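Local structure of CalS10 (Micromonospora echinospora, 6UK5) at residues Ala28-Arg33 and Val179-Arg184. The protein binds S-adenosylmethionine and is thought to methylate an amino pentose during the biosynthesis of calicheamicin. Sequence-based numbering, arbitrary orientation.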
loop_
_atom_site.group_PDB
_atom_site.type_symbol
_atom_site.label_atom_id
_atom_site.label_comp_id
_atom_site.label_asym_id
_atom_site.label_seq_id
_atom_site.Cartn_x
_atom_site.Cartn_y
_atom_site.Cartn_z
ATOM N N ALA A 28 -12.446 -5.165 -1.953
ATOM C CA ALA A 28 -11.860 -3.834 -1.840
ATOM C C ALA A 28 -10.897 -3.528 -2.980
ATOM O O ALA A 28 -10.892 -2.413 -3.514
ATOM C CB ALA A 28 -11.137 -3.709 -0.497
ATOM N N ALA A 29 -10.074 -4.499 -3.367
ATOM C CA ALA A 29 -9.052 -4.233 -4.374
ATOM C C ALA A 29 -9.670 -3.963 -5.741
ATOM O O ALA A 29 -9.378 -2.942 -6.376
ATOM C CB ALA A 29 -8.080 -5.411 -4.452
ATOM N N TYR A 30 -10.527 -4.867 -6.211
ATOM C CA TYR A 30 -11.053 -4.741 -7.565
ATOM C C TYR A 30 -12.034 -3.584 -7.689
ATOM O O TYR A 30 -12.152 -2.990 -8.767
ATOM C CB TYR A 30 -11.692 -6.066 -7.970
ATOM C CG TYR A 30 -10.662 -7.166 -8.089
ATOM C CD1 TYR A 30 -9.784 -7.219 -9.163
ATOM C CD2 TYR A 30 -10.544 -8.135 -7.100
ATOM C CE1 TYR A 30 -8.832 -8.220 -9.261
ATOM C CE2 TYR A 30 -9.598 -9.138 -7.187
ATOM C CZ TYR A 30 -8.742 -9.176 -8.268
ATOM O OH TYR A 30 -7.797 -10.174 -8.354
ATOM N N ARG A 31 -12.745 -3.247 -6.609
ATOM C CA ARG A 31 -13.591 -2.059 -6.631
ATOM C C ARG A 31 -12.753 -0.789 -6.724
ATOM O O ARG A 31 -13.114 0.148 -7.446
ATOM C CB ARG A 31 -14.491 -2.019 -5.395
ATOM C CG ARG A 31 -15.951 -2.336 -5.694
ATOM C CD ARG A 31 -16.853 -2.100 -4.489
ATOM N NE ARG A 31 -16.931 -3.268 -3.615
ATOM C CZ ARG A 31 -17.799 -4.265 -3.766
ATOM N NH1 ARG A 31 -18.675 -4.254 -4.765
ATOM N NH2 ARG A 31 -17.791 -5.282 -2.916
ATOM N N GLY A 32 -11.625 -0.743 -6.011
ATOM C CA GLY A 32 -10.766 0.427 -6.078
ATOM C C GLY A 32 -10.213 0.688 -7.465
ATOM O O GLY A 32 -9.988 1.842 -7.840
ATOM N N ARG A 33 -9.985 -0.367 -8.246
ATOM C CA ARG A 33 -9.523 -0.199 -9.617
ATOM C C ARG A 33 -10.662 0.064 -10.592
ATOM O O ARG A 33 -10.394 0.379 -11.757
ATOM C CB ARG A 33 -8.723 -1.426 -10.063
ATOM C CG ARG A 33 -7.305 -1.450 -9.510
ATOM C CD ARG A 33 -6.509 -2.646 -10.014
ATOM N NE ARG A 33 -5.101 -2.566 -9.621
ATOM C CZ ARG A 33 -4.102 -2.212 -10.428
ATOM N NH1 ARG A 33 -4.328 -1.906 -11.699
ATOM N NH2 ARG A 33 -2.863 -2.170 -9.958
ATOM N N VAL A 179 -5.018 -1.289 3.506
ATOM C CA VAL A 179 -4.734 -2.522 2.788
ATOM C C VAL A 179 -3.820 -2.188 1.618
ATOM O O VAL A 179 -4.191 -1.403 0.736
ATOM C CB VAL A 179 -6.030 -3.194 2.308
ATOM C CG1 VAL A 179 -5.728 -4.492 1.582
ATOM C CG2 VAL A 179 -6.966 -3.413 3.492
ATOM N N ALA A 180 -2.628 -2.777 1.619
ATOM C CA ALA A 180 -1.676 -2.664 0.527
ATOM C C ALA A 180 -1.546 -4.005 -0.182
ATOM O O ALA A 180 -1.643 -5.066 0.441
ATOM C CB ALA A 180 -0.302 -2.213 1.029
ATOM N N ARG A 181 -1.335 -3.950 -1.493
ATOM C CA ARG A 181 -1.167 -5.162 -2.279
ATOM C C ARG A 181 -0.149 -4.919 -3.378
ATOM O O ARG A 181 -0.220 -3.904 -4.078
ATOM C CB ARG A 181 -2.480 -5.630 -2.911
ATOM C CG ARG A 181 -2.400 -7.066 -3.412
ATOM C CD ARG A 181 -3.459 -7.364 -4.446
ATOM N NE ARG A 181 -3.191 -6.653 -5.691
ATOM C CZ ARG A 181 -3.999 -6.654 -6.745
ATOM N NH1 ARG A 181 -5.149 -7.317 -6.702
ATOM N NH2 ARG A 181 -3.663 -5.979 -7.837
ATOM N N VAL A 182 0.790 -5.848 -3.522
ATOM C CA VAL A 182 1.703 -5.886 -4.656
ATOM C C VAL A 182 1.493 -7.228 -5.337
ATOM O O VAL A 182 1.529 -8.274 -4.678
ATOM C CB VAL A 182 3.172 -5.724 -4.223
ATOM C CG1 VAL A 182 4.097 -5.838 -5.432
ATOM C CG2 VAL A 182 3.375 -4.413 -3.491
ATOM N N SER A 183 1.268 -7.203 -6.645
ATOM C CA SER A 183 1.010 -8.419 -7.396
ATOM C C SER A 183 2.026 -8.555 -8.519
ATOM O O SER A 183 2.636 -7.580 -8.962
ATOM C CB SER A 183 -0.410 -8.433 -7.976
ATOM O OG SER A 183 -0.570 -7.436 -8.968
ATOM N N ARG A 184 2.200 -9.790 -8.970
ATOM C CA ARG A 184 3.088 -10.074 -10.088
ATOM C C ARG A 184 2.569 -11.301 -10.813
ATOM O O ARG A 184 2.390 -12.359 -10.203
ATOM C CB ARG A 184 4.510 -10.290 -9.590
ATOM C CG ARG A 184 5.546 -10.414 -10.669
ATOM C CD ARG A 184 6.885 -10.655 -10.025
ATOM N NE ARG A 184 7.926 -10.909 -11.011
ATOM C CZ ARG A 184 8.223 -12.134 -11.440
ATOM N NH1 ARG A 184 7.527 -13.174 -10.992
ATOM N NH2 ARG A 184 9.188 -12.325 -12.327
#
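R181 reaches from strand 177-188 to the C-terminal part of helix 20-32, where its guanidinium meets A29, Y30 and R33. From CB, which points at the helix, the chain sets off with CG anti to the backbone N (chi1 -165°). CB, CG and CD carry it off the strand toward the helix, and the side chain packs on W198 of strand 191-202. The nearest CA atoms, those of A29 and R181, are 8.2 Å apart, and only the guanidinium comes within contact distance. The chain bends at chi3 (69°), and beyond NE the guanidinium divides its two ends between different neighbours. R181 NH1 lies 4.2 Å from the methyl CB of A29; at the same 4.2 Å it approaches OH of Y30, too far for a bond, and E196 takes it in a salt bridge. R181 NH2 comes 4.1 Å from NE of R33, whose extended side chain crosses that of R181 at about a right angle, the guanidinium planes only 22° apart. D170 forms salt bridges to R33 NE through OD1 and to R181 NH2 through OD2, which probably eases their repulsion; with E196 it probably offsets the buried charge of R181. The contact thus joins helix 20-32 to the antiparallel part of the five-stranded sheet, with D170 on strand 165-174 and E196 on strand 191-202 flanking R181, and Y30 packing on W37, an S-adenosylmethionine-binding residue of helix 37-51.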